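Local coordinates for protein ancestral D-type dye decolorizing peroxidase (Geotrichum candidum, PDB 7ANV) that acts as an ancestral fungal haem peroxidase that probably uses hydrogen peroxide to oxidise dyes and related substrates, at residues A[260-266]-A[383-387]; A[334-340]-A[446-450]; A[28-34]-A[90-94]. All blocks are in the same frame, centred on the assembly; numbering follows the deposited sequence.

Contact 1 of 3, residues A[260-266]-A[383-387]; sequences EFNKFLE and SKKTK. With SO4 (sulfate ion), chain G.
The carboxylate of Glu260 takes two donors from Thr386 on its syn side. Glu260 OE1 accepts from Thr386 OG1 at 2.6 Å through its syn lone pair. The backbone N of Thr386 donates to Glu260 OE2 at 2.9 Å. This second bond is almost straight at the hydrogen (178°), but the donor lies 31° out of the carboxylate plane. Both carboxylate oxygens are thus tied to one residue, which should limit rotation of the group. The Glu260 chain reaches there by bending at chi2 (86°). The carboxylate of Glu266 is met differently: Lys384 NZ comes from above its plane, 3.3 Å from Glu266 OE1, in a long salt bridge at the surface. Between the two carboxylates, Lys263 CG lies 4.2 Å from Lys384 CD, and Lys263 NZ turns to Glu267. Farther along the loop, Lys387 NZ makes a weak bond to a sulfate ion, probably from the crystallisation liquor, which Thr377 and His388 also hold. Lys384 has positive phi and is the C-prime residue of a Schellman motif ending helix 378-383. The contact therefore fastens the loop between that helix and strand 391-398 to helix 258-267, whose Phe261 and Leu265 pack on helix 279-291.

Contact 2 of 3, residues A[334-340]-A[446-450]; sequences QTRCPFA and MSGTD
Met446 starts with CG anti to its backbone N (chi1 177°) and stays extended, which brings the CE methyl to Pro338 and Ala340. Met446 CE lies 3.9 Å from Pro338 CB. Met446 CG lies 3.9 Å from Ala340 CB. Gln334, extended beyond CG, lays its amide beside Gly448, with OE1 3.6 Å from Gly448 CA. Gly448 has positive phi, and its CA lies against that amide. Gln334 OE1 accepts from the backbone N of Phe339 at 2.9 Å, with the donor tilted 26° from the carbonyl plane. The bond links the two ends of the 334-339 part of this loop. A water lies 2.7 Å from Gln334 OE1 and accepts from Ala340 N. It also lies 3.0 Å from Ser447 O, so it bridges the two buried loops. Pro338 CG rests 3.6 Å from Gly448 O. Ser447 OG is bonded to Thr427 O. Arg289 of helix 279-291 ties the loops together: it bonds the carbonyls of Gln334 and Thr335 on one side of the contact and those of Gly448 and Thr449 on the other. Leu290 of the same helix touches Met446. The contact thus packs the loop before helix 342-346 against the one that follows strand 445-446.

Contact 3 of 3, residues A[28-34]-A[90-94]; sequences ITDAAAF and KKLGI
Leu92 fills the angle between Ile28, Ala31 and Phe34. From CB its chain leads to CG, placed anti to the carbonyl carbon (chi1 -68°), and CG lies 3.8 Å from Ile28 CD1. There the chain forks. Leu92 CD1 lies 4.0 Å from Ile28 CD1 and also approaches CE2 of Phe34. The other branch, CD2, lies 3.8 Å from both Phe34 CD2, which it reaches obliquely, and Ile28 CD1. It is 4.2 Å from Ala31 CB. Ile28 CD1 is shared: it also sits over the centre of one face of the Phe34 ring, 3.9 Å above the plane, a CH-pi-like approach.

The contact belongs to the first ferredoxin-like half of the dye-decolorizing peroxidase fold. Ile28 ends strand 20-28, a central strand of the four-stranded antiparallel sheet. Helix 31-41 follows after two residues, with Asp30 as N-cap: its OD1 accepts from Ala33 N at 3.1 Å, from above the carboxylate plane. Helix 86-92 ends here, in a Schellman motif with Gly93 at positive phi.

Lys91 slides past Ile28 in the opposite direction. Its CG touches Ile28 CG2, and its CE lies 3.6 Å from Ile28 O. The backbone O of Lys91 faces the Ala31 methyl. Phe34 also meets Phe165 and Ile174, and Ile28 N is bonded to His141.

Overall arrangement
Contact 3 comes first along the chain and closes before the other two open. Contacts 1 and 2 interlock, their segments alternating in sequence. Their centres are 22 Å apart, with about 7 Å between nearest atoms, and helix 279-291 packs against segments of both. Contact 3 lies 46 Å from contact 1 and 50 Å from contact 2 between centres, across the molecule from contact 2. It lies where strand 20-28 of the first four-stranded antiparallel sheet leads into helix 31-41. Contact 1 flanks the second sheet, which has the same 2-3-1-4 strand order. The haem lies nearer contacts 1 and 2: Thr386 and Pro338 have side chains about 12 and 13 Å from it. Contacts 1 and 2 join peripheral helices and loops of the haem-bearing half.

Contact 1 of 3, residues A[260-266]-A[383-387]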
ATOM      1  N   GLU A 260       3.820   3.906 -20.904  1.00 24.20           N
ATOM      2  CA  GLU A 260       3.028   5.168 -20.931  1.00 24.46           C
ATOM      3  C   GLU A 260       3.610   6.166 -19.917  1.00 23.94           C
ATOM      4  O   GLU A 260       3.807   7.342 -20.263  1.00 24.32           O
ATOM      5  CB  GLU A 260       1.548   4.846 -20.715  1.00 24.30           C
ATOM      6  CG  GLU A 260       0.920   4.107 -21.866  1.00 25.59           C
ATOM      7  CD  GLU A 260       1.045   2.597 -21.864  1.00 25.55           C
ATOM      8  OE1 GLU A 260       1.765   2.031 -20.979  1.00 24.16           O
ATOM      9  OE2 GLU A 260       0.340   1.973 -22.677  1.00 26.65           O
ATOM     10  N   PHE A 261       3.946   5.715 -18.712  1.00 23.43           N
ATOM     11  CA  PHE A 261       4.621   6.565 -17.702  1.00 22.76           C
ATOM     12  C   PHE A 261       5.945   7.076 -18.285  1.00 22.82           C
ATOM     13  O   PHE A 261       6.290   8.292 -18.213  1.00 22.42           O
ATOM     14  CB  PHE A 261       4.799   5.753 -16.419  1.00 21.47           C
ATOM     15  CG  PHE A 261       5.475   6.502 -15.312  1.00 21.36           C
ATOM     16  CD1 PHE A 261       4.747   7.343 -14.493  1.00 21.67           C
ATOM     17  CD2 PHE A 261       6.816   6.333 -15.060  1.00 21.06           C
ATOM     18  CE1 PHE A 261       5.375   8.040 -13.478  1.00 22.31           C
ATOM     19  CE2 PHE A 261       7.437   7.014 -14.031  1.00 21.61           C
ATOM     20  CZ  PHE A 261       6.708   7.851 -13.230  1.00 21.57           C
ATOM     21  N   ASN A 262       6.720   6.153 -18.849  1.00 22.94           N
ATOM     22  CA  ASN A 262       8.056   6.487 -19.401  1.00 24.86           C
ATOM     23  C   ASN A 262       7.898   7.508 -20.532  1.00 25.74           C
ATOM     24  O   ASN A 262       8.727   8.420 -20.628  1.00 26.30           O
ATOM     25  CB  ASN A 262       8.798   5.218 -19.819  1.00 25.88           C
ATOM     26  CG  ASN A 262       9.394   4.524 -18.619  1.00 26.20           C
ATOM     27  OD1 ASN A 262       9.777   5.200 -17.655  1.00 26.31           O
ATOM     28  ND2 ASN A 262       9.500   3.212 -18.692  1.00 27.09           N
ATOM     29  N   LYS A 263       6.891   7.330 -21.383  1.00 27.64           N
ATOM     30  CA  LYS A 263       6.631   8.244 -22.519  1.00 27.54           C
ATOM     31  C   LYS A 263       6.360   9.643 -21.973  1.00 26.48           C
ATOM     32  O   LYS A 263       6.871  10.610 -22.529  1.00 27.62           O
ATOM     33  CB  LYS A 263       5.435   7.735 -23.316  1.00 30.22           C
ATOM     34  CG  LYS A 263       5.062   8.534 -24.545  1.00 33.73           C
ATOM     35  CD  LYS A 263       3.858   7.880 -25.253  1.00 36.93           C
ATOM     36  CE  LYS A 263       3.540   8.453 -26.616  1.00 40.27           C
ATOM     37  NZ  LYS A 263       2.791   9.725 -26.506  1.00 42.49           N
ATOM     38  N   PHE A 264       5.577   9.744 -20.908  1.00 24.85           N
ATOM     39  CA  PHE A 264       5.283  11.044 -20.280  1.00 25.11           C
ATOM     40  C   PHE A 264       6.583  11.710 -19.796  1.00 23.96           C
ATOM     41  O   PHE A 264       6.789  12.930 -20.024  1.00 24.16           O
ATOM     42  CB  PHE A 264       4.263  10.818 -19.175  1.00 25.65           C
ATOM     43  CG  PHE A 264       3.847  12.111 -18.548  1.00 26.84           C
ATOM     44  CD1 PHE A 264       3.055  12.994 -19.258  1.00 28.11           C
ATOM     45  CD2 PHE A 264       4.349  12.492 -17.328  1.00 26.18           C
ATOM     46  CE1 PHE A 264       2.700  14.207 -18.696  1.00 29.06           C
ATOM     47  CE2 PHE A 264       3.958  13.681 -16.752  1.00 26.84           C
ATOM     48  CZ  PHE A 264       3.153  14.544 -17.451  1.00 27.85           C
ATOM     49  N   LEU A 265       7.447  10.969 -19.090  1.00 23.32           N
ATOM     50  CA  LEU A 265       8.721  11.561 -18.616  1.00 22.68           C
ATOM     51  C   LEU A 265       9.522  12.010 -19.847  1.00 23.51           C
ATOM     52  O   LEU A 265      10.067  13.105 -19.839  1.00 24.46           O
ATOM     53  CB  LEU A 265       9.509  10.542 -17.790  1.00 22.28           C
ATOM     54  CG  LEU A 265       8.834  10.047 -16.509  1.00 21.94           C
ATOM     55  CD1 LEU A 265       9.801   9.175 -15.753  1.00 22.62           C
ATOM     56  CD2 LEU A 265       8.350  11.176 -15.625  1.00 21.62           C
ATOM     57  N   GLU A 266       9.598  11.161 -20.865  1.00 25.75           N
ATOM     58  CA  GLU A 266      10.435  11.388 -22.074  1.00 28.24           C
ATOM     59  C   GLU A 266       9.964  12.664 -22.767  1.00 27.88           C
ATOM     60  O   GLU A 266      10.807  13.449 -23.249  1.00 27.76           O
ATOM     61  CB  GLU A 266      10.345  10.179 -23.025  1.00 32.17           C
ATOM     62  CG  GLU A 266      11.049   8.928 -22.486  1.00 36.21           C
ATOM     63  CD  GLU A 266      10.675   7.538 -23.036  1.00 40.61           C
ATOM     64  OE1 GLU A 266       9.667   7.388 -23.804  1.00 46.61           O
ATOM     65  OE2 GLU A 266      11.387   6.563 -22.670  1.00 44.12           O
ATOM     66  N   SER A 383       7.588   0.168 -28.633  1.00 33.72           N
ATOM     67  CA  SER A 383       6.277   0.658 -29.140  1.00 34.16           C
ATOM     68  C   SER A 383       5.699   1.716 -28.189  1.00 34.05           C
ATOM     69  O   SER A 383       4.817   2.480 -28.636  1.00 33.92           O
ATOM     70  CB  SER A 383       5.310  -0.487 -29.377  1.00 34.89           C
ATOM     71  OG  SER A 383       4.734  -0.946 -28.154  1.00 33.59           O
ATOM     72  N   LYS A 384       6.177   1.754 -26.940  1.00 32.81           N
ATOM     73  CA  LYS A 384       5.726   2.664 -25.857  1.00 33.05           C
ATOM     74  C   LYS A 384       4.278   2.359 -25.490  1.00 31.82           C
ATOM     75  O   LYS A 384       3.526   3.288 -25.140  1.00 31.03           O
ATOM     76  CB  LYS A 384       5.889   4.138 -26.260  1.00 34.88           C
ATOM     77  CG  LYS A 384       7.272   4.509 -26.757  1.00 37.17           C
ATOM     78  CD  LYS A 384       7.395   5.993 -26.990  1.00 39.79           C
ATOM     79  CE  LYS A 384       8.681   6.393 -27.674  1.00 43.47           C
ATOM     80  NZ  LYS A 384       9.874   6.145 -26.827  1.00 44.40           N
ATOM     81  N   LYS A 385       3.871   1.098 -25.536  1.00 31.63           N
ATOM     82  CA  LYS A 385       2.469   0.752 -25.242  1.00 31.52           C
ATOM     83  C   LYS A 385       2.437  -0.529 -24.401  1.00 30.28           C
ATOM     84  O   LYS A 385       3.151  -1.494 -24.774  1.00 29.96           O
ATOM     85  CB  LYS A 385       1.683   0.599 -26.551  1.00 34.90           C
ATOM     86  CG  LYS A 385       0.241   0.170 -26.325  1.00 38.58           C
ATOM     87  CD  LYS A 385      -0.598  -0.034 -27.583  1.00 42.67           C
ATOM     88  CE  LYS A 385      -1.952  -0.636 -27.246  1.00 45.35           C
ATOM     89  NZ  LYS A 385      -2.903  -0.525 -28.382  1.00 49.22           N
ATOM     90  N   THR A 386       1.624  -0.533 -23.341  1.00 26.88           N
ATOM     91  CA  THR A 386       1.359  -1.700 -22.472  1.00 25.90           C
ATOM     92  C   THR A 386       0.623  -2.777 -23.283  1.00 27.50           C
ATOM     93  O   THR A 386      -0.426  -2.448 -23.918  1.00 27.69           O
ATOM     94  CB  THR A 386       0.540  -1.322 -21.240  1.00 24.25           C
ATOM     95  OG1 THR A 386       1.421  -0.524 -20.456  1.00 23.37           O
ATOM     96  CG2 THR A 386       0.071  -2.504 -20.428  1.00 23.17           C
ATOM     97  N   LYS A 387       1.150  -3.995 -23.245  1.00 28.16           N
ATOM     98  CA  LYS A 387       0.475  -5.205 -23.774  1.00 30.29           C
ATOM     99  C   LYS A 387       0.115  -6.168 -22.636  1.00 29.83           C
ATOM    100  O   LYS A 387      -0.844  -6.917 -22.800  1.00 33.99           O
ATOM    101  CB  LYS A 387       1.347  -5.814 -24.875  1.00 32.63           C
ATOM    102  CG  LYS A 387       1.603  -4.883 -26.050  1.00 36.03           C
ATOM    103  CD  LYS A 387       2.483  -5.488 -27.166  1.00 37.20           C
ATOM    104  CE  LYS A 387       1.757  -6.454 -28.084  1.00 40.21           C
ATOM    105  NZ  LYS A 387       2.407  -6.481 -29.421  1.00 41.72           N
TER
HETATM  106  S   SO4 G 606       5.055  -8.842 -26.563  1.00 41.77           S
HETATM  107  O1  SO4 G 606       4.986  -7.699 -25.670  1.00 36.93           O
HETATM  108  O2  SO4 G 606       6.413  -9.325 -26.623  1.00 40.27           O
HETATM  109  O3  SO4 G 606       4.201  -9.906 -26.069  1.00 42.02           O
HETATM  110  O4  SO4 G 606       4.602  -8.426 -27.871  1.00 40.05           O

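Contact 2 of 3, residues A[334-340]-A[446-450]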
ATOM      1  N   GLN A 334       8.246  24.843  -3.214  1.00 20.33           N
ATOM      2  CA  GLN A 334       8.328  23.532  -3.927  1.00 19.82           C
ATOM      3  C   GLN A 334       9.710  23.382  -4.575  1.00 19.87           C
ATOM      4  O   GLN A 334       9.887  22.476  -5.408  1.00 18.78           O
ATOM      5  CB  GLN A 334       7.204  23.434  -4.954  1.00 19.33           C
ATOM      6  CG  GLN A 334       5.828  23.509  -4.320  1.00 20.00           C
ATOM      7  CD  GLN A 334       4.749  23.182  -5.318  1.00 19.69           C
ATOM      8  OE1 GLN A 334       4.471  22.017  -5.594  1.00 21.47           O
ATOM      9  NE2 GLN A 334       4.151  24.212  -5.909  1.00 20.22           N
ATOM     10  N   THR A 335      10.714  24.148  -4.137  1.00 19.09           N
ATOM     11  CA  THR A 335      12.063  24.082  -4.741  1.00 20.29           C
ATOM     12  C   THR A 335      12.604  22.650  -4.676  1.00 19.95           C
ATOM     13  O   THR A 335      13.168  22.157  -5.685  1.00 20.58           O
ATOM     14  CB  THR A 335      13.014  25.048  -4.037  1.00 20.78           C
ATOM     15  OG1 THR A 335      12.523  26.371  -4.282  1.00 21.87           O
ATOM     16  CG2 THR A 335      14.454  24.887  -4.474  1.00 22.04           C
ATOM     17  N   ARG A 336      12.470  21.975  -3.530  1.00 19.54           N
ATOM     18  CA  ARG A 336      13.131  20.658  -3.327  1.00 20.15           C
ATOM     19  C   ARG A 336      12.170  19.514  -3.623  1.00 19.91           C
ATOM     20  O   ARG A 336      12.614  18.504  -4.158  1.00 19.81           O
ATOM     21  CB  ARG A 336      13.680  20.541  -1.905  1.00 20.41           C
ATOM     22  CG  ARG A 336      14.575  21.713  -1.533  1.00 22.41           C
ATOM     23  CD  ARG A 336      15.061  21.638  -0.095  1.00 23.84           C
ATOM     24  NE  ARG A 336      16.035  20.579   0.054  1.00 24.59           N
ATOM     25  CZ  ARG A 336      17.346  20.736  -0.154  1.00 25.64           C
ATOM     26  NH1 ARG A 336      17.855  21.859  -0.639  1.00 26.37           N
ATOM     27  NH2 ARG A 336      18.163  19.728   0.060  1.00 26.48           N
ATOM     28  N   CYS A 337      10.892  19.654  -3.275  1.00 19.44           N
ATOM     29  CA  CYS A 337       9.886  18.598  -3.520  1.00 18.96           C
ATOM     30  C   CYS A 337       8.554  19.250  -3.815  1.00 18.25           C
ATOM     31  O   CYS A 337       8.035  20.027  -3.010  1.00 18.79           O
ATOM     32  CB  CYS A 337       9.753  17.726  -2.288  1.00 18.72           C
ATOM     33  SG  CYS A 337       8.690  16.291  -2.518  1.00 19.28           S
ATOM     34  N   PRO A 338       7.933  18.925  -4.957  1.00 17.84           N
ATOM     35  CA  PRO A 338       6.588  19.434  -5.221  1.00 17.40           C
ATOM     36  C   PRO A 338       5.629  18.986  -4.109  1.00 17.27           C
ATOM     37  O   PRO A 338       5.759  17.884  -3.585  1.00 17.13           O
ATOM     38  CB  PRO A 338       6.228  18.822  -6.568  1.00 18.28           C
ATOM     39  CG  PRO A 338       7.578  18.533  -7.181  1.00 18.18           C
ATOM     40  CD  PRO A 338       8.467  18.094  -6.046  1.00 17.92           C
ATOM     41  N   PHE A 339       4.635  19.803  -3.781  1.00 17.10           N
ATOM     42  CA  PHE A 339       3.576  19.396  -2.822  1.00 17.72           C
ATOM     43  C   PHE A 339       2.925  18.086  -3.261  1.00 17.63           C
ATOM     44  O   PHE A 339       2.628  17.198  -2.428  1.00 18.43           O
ATOM     45  CB  PHE A 339       2.480  20.449  -2.695  1.00 18.27           C
ATOM     46  CG  PHE A 339       2.863  21.657  -1.886  1.00 18.80           C
ATOM     47  CD1 PHE A 339       3.145  21.528  -0.528  1.00 19.42           C
ATOM     48  CD2 PHE A 339       2.986  22.900  -2.475  1.00 19.09           C
ATOM     49  CE1 PHE A 339       3.467  22.641   0.227  1.00 19.18           C
ATOM     50  CE2 PHE A 339       3.329  24.007  -1.711  1.00 19.37           C
ATOM     51  CZ  PHE A 339       3.595  23.862  -0.381  1.00 19.51           C
ATOM     52  N   ALA A 340       2.671  17.941  -4.562  1.00 17.94           N
ATOM     53  CA  ALA A 340       1.862  16.831  -5.078  1.00 18.37           C
ATOM     54  C   ALA A 340       2.740  15.595  -5.340  1.00 18.44           C
ATOM     55  O   ALA A 340       2.185  14.603  -5.846  1.00 18.34           O
ATOM     56  CB  ALA A 340       1.079  17.278  -6.290  1.00 19.21           C
ATOM     57  N   MET A 446      -0.710  19.132 -12.317  1.00 23.39           N
ATOM     58  CA  MET A 446       0.220  19.161 -11.165  1.00 23.94           C
ATOM     59  C   MET A 446       1.118  20.369 -11.328  1.00 23.86           C
ATOM     60  O   MET A 446       1.666  20.516 -12.409  1.00 25.26           O
ATOM     61  CB  MET A 446       1.015  17.852 -11.104  1.00 24.53           C
ATOM     62  CG  MET A 446       2.019  17.824 -10.035  1.00 25.24           C
ATOM     63  SD  MET A 446       3.045  16.309 -10.263  1.00 24.91           S
ATOM     64  CE  MET A 446       4.011  16.462  -8.769  1.00 24.38           C
ATOM     65  N   SER A 447       1.225  21.185 -10.289  1.00 22.54           N
ATOM     66  CA  SER A 447       2.121  22.350 -10.259  1.00 23.33           C
ATOM     67  C   SER A 447       3.440  21.933  -9.615  1.00 21.96           C
ATOM     68  O   SER A 447       3.523  20.852  -9.076  1.00 22.06           O
ATOM     69  CB  SER A 447       1.482  23.542  -9.590  1.00 23.83           C
ATOM     70  OG  SER A 447       1.568  23.482  -8.162  1.00 24.78           O
ATOM     71  N   GLY A 448       4.418  22.819  -9.685  1.00 21.56           N
ATOM     72  CA  GLY A 448       5.631  22.731  -8.878  1.00 20.28           C
ATOM     73  C   GLY A 448       6.691  21.830  -9.440  1.00 19.74           C
ATOM     74  O   GLY A 448       7.704  21.758  -8.789  1.00 19.71           O
ATOM     75  N   THR A 449       6.500  21.140 -10.580  1.00 20.03           N
ATOM     76  CA  THR A 449       7.509  20.155 -11.029  1.00 20.52           C
ATOM     77  C   THR A 449       8.750  20.876 -11.547  1.00 20.89           C
ATOM     78  O   THR A 449       9.826  20.287 -11.447  1.00 20.66           O
ATOM     79  CB  THR A 449       6.946  19.163 -12.053  1.00 20.66           C
ATOM     80  OG1 THR A 449       6.554  19.878 -13.217  1.00 21.92           O
ATOM     81  CG2 THR A 449       5.785  18.411 -11.480  1.00 21.16           C
ATOM     82  N   ASP A 450       8.605  22.069 -12.103  1.00 20.88           N
ATOM     83  CA  ASP A 450       9.789  22.864 -12.535  1.00 22.25           C
ATOM     84  C   ASP A 450      10.227  23.722 -11.353  1.00 21.89           C
ATOM     85  O   ASP A 450       9.522  24.651 -10.997  1.00 21.99           O
ATOM     86  CB  ASP A 450       9.445  23.697 -13.759  1.00 23.37           C
ATOM     87  CG  ASP A 450      10.598  24.551 -14.228  1.00 24.88           C
ATOM     88  OD1 ASP A 450      11.595  24.704 -13.477  1.00 24.57           O
ATOM     89  OD2 ASP A 450      10.474  25.077 -15.332  1.00 26.38           O
TER
HETATM   90  O   HOH W   1       2.526  20.273  -6.310  1.00 18.78           O

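Contact 3 of 3, residues A[28-34]-A[90-94]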
ATOM      1  N   ILE A  28     -16.826 -18.523   1.586  1.00 23.60           N
ATOM      2  CA  ILE A  28     -17.204 -19.603   2.529  1.00 23.84           C
ATOM      3  C   ILE A  28     -18.513 -20.211   2.025  1.00 25.34           C
ATOM      4  O   ILE A  28     -19.536 -19.486   1.972  1.00 26.17           O
ATOM      5  CB  ILE A  28     -17.307 -19.090   3.966  1.00 23.53           C
ATOM      6  CG1 ILE A  28     -15.959 -18.537   4.451  1.00 22.14           C
ATOM      7  CG2 ILE A  28     -17.891 -20.171   4.875  1.00 23.90           C
ATOM      8  CD1 ILE A  28     -16.024 -17.695   5.699  1.00 21.75           C
ATOM      9  N   THR A  29     -18.495 -21.507   1.704  1.00 25.94           N
ATOM     10  CA  THR A  29     -19.688 -22.225   1.171  1.00 27.40           C
ATOM     11  C   THR A  29     -20.303 -23.095   2.267  1.00 28.30           C
ATOM     12  O   THR A  29     -21.420 -23.579   2.068  1.00 28.26           O
ATOM     13  CB  THR A  29     -19.305 -23.041  -0.061  1.00 28.49           C
ATOM     14  OG1 THR A  29     -18.225 -23.909   0.284  1.00 28.79           O
ATOM     15  CG2 THR A  29     -18.844 -22.168  -1.193  1.00 29.02           C
ATOM     16  N   ASP A  30     -19.576 -23.381   3.343  1.00 27.27           N
ATOM     17  CA  ASP A  30     -20.106 -24.233   4.451  1.00 28.80           C
ATOM     18  C   ASP A  30     -19.513 -23.660   5.740  1.00 28.10           C
ATOM     19  O   ASP A  30     -18.378 -24.038   6.038  1.00 27.60           O
ATOM     20  CB  ASP A  30     -19.772 -25.711   4.216  1.00 29.19           C
ATOM     21  CG  ASP A  30     -20.248 -26.688   5.290  1.00 30.19           C
ATOM     22  OD1 ASP A  30     -20.551 -26.242   6.418  1.00 30.50           O
ATOM     23  OD2 ASP A  30     -20.345 -27.905   4.981  1.00 33.74           O
ATOM     24  N   ALA A  31     -20.265 -22.805   6.453  1.00 28.53           N
ATOM     25  CA  ALA A  31     -19.828 -22.069   7.666  1.00 28.49           C
ATOM     26  C   ALA A  31     -19.390 -23.024   8.775  1.00 28.24           C
ATOM     27  O   ALA A  31     -18.313 -22.810   9.331  1.00 27.46           O
ATOM     28  CB  ALA A  31     -20.926 -21.168   8.166  1.00 29.56           C
ATOM     29  N   ALA A  32     -20.186 -24.050   9.103  1.00 28.76           N
ATOM     30  CA  ALA A  32     -19.866 -24.994  10.195  1.00 28.18           C
ATOM     31  C   ALA A  32     -18.570 -25.724   9.869  1.00 27.60           C
ATOM     32  O   ALA A  32     -17.659 -25.766  10.731  1.00 27.53           O
ATOM     33  CB  ALA A  32     -20.998 -25.943  10.422  1.00 30.65           C
ATOM     34  N   ALA A  33     -18.418 -26.184   8.631  1.00 26.68           N
ATOM     35  CA  ALA A  33     -17.199 -26.924   8.252  1.00 26.56           C
ATOM     36  C   ALA A  33     -16.018 -25.969   8.261  1.00 24.65           C
ATOM     37  O   ALA A  33     -14.935 -26.352   8.719  1.00 25.43           O
ATOM     38  CB  ALA A  33     -17.367 -27.577   6.909  1.00 26.93           C
ATOM     39  N   PHE A  34     -16.218 -24.744   7.780  1.00 24.80           N
ATOM     40  CA  PHE A  34     -15.140 -23.731   7.714  1.00 23.97           C
ATOM     41  C   PHE A  34     -14.565 -23.472   9.116  1.00 23.89           C
ATOM     42  O   PHE A  34     -13.347 -23.404   9.304  1.00 23.33           O
ATOM     43  CB  PHE A  34     -15.619 -22.426   7.085  1.00 23.84           C
ATOM     44  CG  PHE A  34     -14.531 -21.379   7.096  1.00 23.26           C
ATOM     45  CD1 PHE A  34     -13.566 -21.341   6.096  1.00 22.97           C
ATOM     46  CD2 PHE A  34     -14.429 -20.461   8.132  1.00 23.29           C
ATOM     47  CE1 PHE A  34     -12.547 -20.397   6.116  1.00 22.99           C
ATOM     48  CE2 PHE A  34     -13.377 -19.564   8.181  1.00 23.57           C
ATOM     49  CZ  PHE A  34     -12.460 -19.493   7.153  1.00 22.69           C
ATOM     50  N   LYS A  90     -20.298 -11.921   8.279  1.00 27.42           N
ATOM     51  CA  LYS A  90     -21.776 -12.131   8.269  1.00 29.81           C
ATOM     52  C   LYS A  90     -22.060 -13.615   8.028  1.00 29.45           C
ATOM     53  O   LYS A  90     -22.886 -14.216   8.750  1.00 29.64           O
ATOM     54  CB  LYS A  90     -22.439 -11.302   7.181  1.00 32.78           C
ATOM     55  CG  LYS A  90     -23.955 -11.358   7.208  1.00 37.58           C
ATOM     56  CD  LYS A  90     -24.584 -10.500   6.134  1.00 40.08           C
ATOM     57  CE  LYS A  90     -26.073 -10.743   5.996  1.00 44.39           C
ATOM     58  NZ  LYS A  90     -26.681  -9.729   5.099  1.00 47.15           N
ATOM     59  N   LYS A  91     -21.424 -14.184   7.011  1.00 28.21           N
ATOM     60  CA  LYS A  91     -21.584 -15.603   6.659  1.00 29.00           C
ATOM     61  C   LYS A  91     -21.325 -16.493   7.883  1.00 27.54           C
ATOM     62  O   LYS A  91     -22.041 -17.511   8.049  1.00 27.62           O
ATOM     63  CB  LYS A  91     -20.656 -15.964   5.505  1.00 29.17           C
ATOM     64  CG  LYS A  91     -20.814 -17.409   5.054  1.00 29.96           C
ATOM     65  CD  LYS A  91     -22.150 -17.700   4.399  1.00 32.12           C
ATOM     66  CE  LYS A  91     -22.370 -19.186   4.214  1.00 34.37           C
ATOM     67  NZ  LYS A  91     -23.500 -19.437   3.298  1.00 36.19           N
ATOM     68  N   LEU A  92     -20.338 -16.162   8.702  1.00 26.92           N
ATOM     69  CA  LEU A  92     -19.945 -16.962   9.892  1.00 26.91           C
ATOM     70  C   LEU A  92     -20.841 -16.651  11.104  1.00 28.85           C
ATOM     71  O   LEU A  92     -20.664 -17.340  12.142  1.00 29.53           O
ATOM     72  CB  LEU A  92     -18.480 -16.678  10.221  1.00 26.14           C
ATOM     73  CG  LEU A  92     -17.488 -17.197   9.189  1.00 26.52           C
ATOM     74  CD1 LEU A  92     -16.066 -16.779   9.556  1.00 26.58           C
ATOM     75  CD2 LEU A  92     -17.641 -18.702   9.036  1.00 27.21           C
ATOM     76  N   GLY A  93     -21.710 -15.654  11.006  1.00 29.42           N
ATOM     77  CA  GLY A  93     -22.605 -15.224  12.097  1.00 30.89           C
ATOM     78  C   GLY A  93     -21.847 -14.470  13.174  1.00 31.32           C
ATOM     79  O   GLY A  93     -22.307 -14.435  14.316  1.00 32.16           O
ATOM     80  N   ILE A  94     -20.721 -13.851  12.830  1.00 30.33           N
ATOM     81  CA  ILE A  94     -19.934 -13.036  13.798  1.00 30.85           C
ATOM     82  C   ILE A  94     -20.466 -11.611  13.726  1.00 30.86           C
ATOM     83  O   ILE A  94     -20.391 -10.997  12.660  1.00 31.47           O
ATOM     84  CB  ILE A  94     -18.429 -13.164  13.531  1.00 30.05           C
ATOM     85  CG1 ILE A  94     -17.975 -14.605  13.778  1.00 30.98           C
ATOM     86  CG2 ILE A  94     -17.660 -12.177  14.385  1.00 30.20           C
ATOM     87  CD1 ILE A  94     -16.626 -14.943  13.213  1.00 30.90           C
TER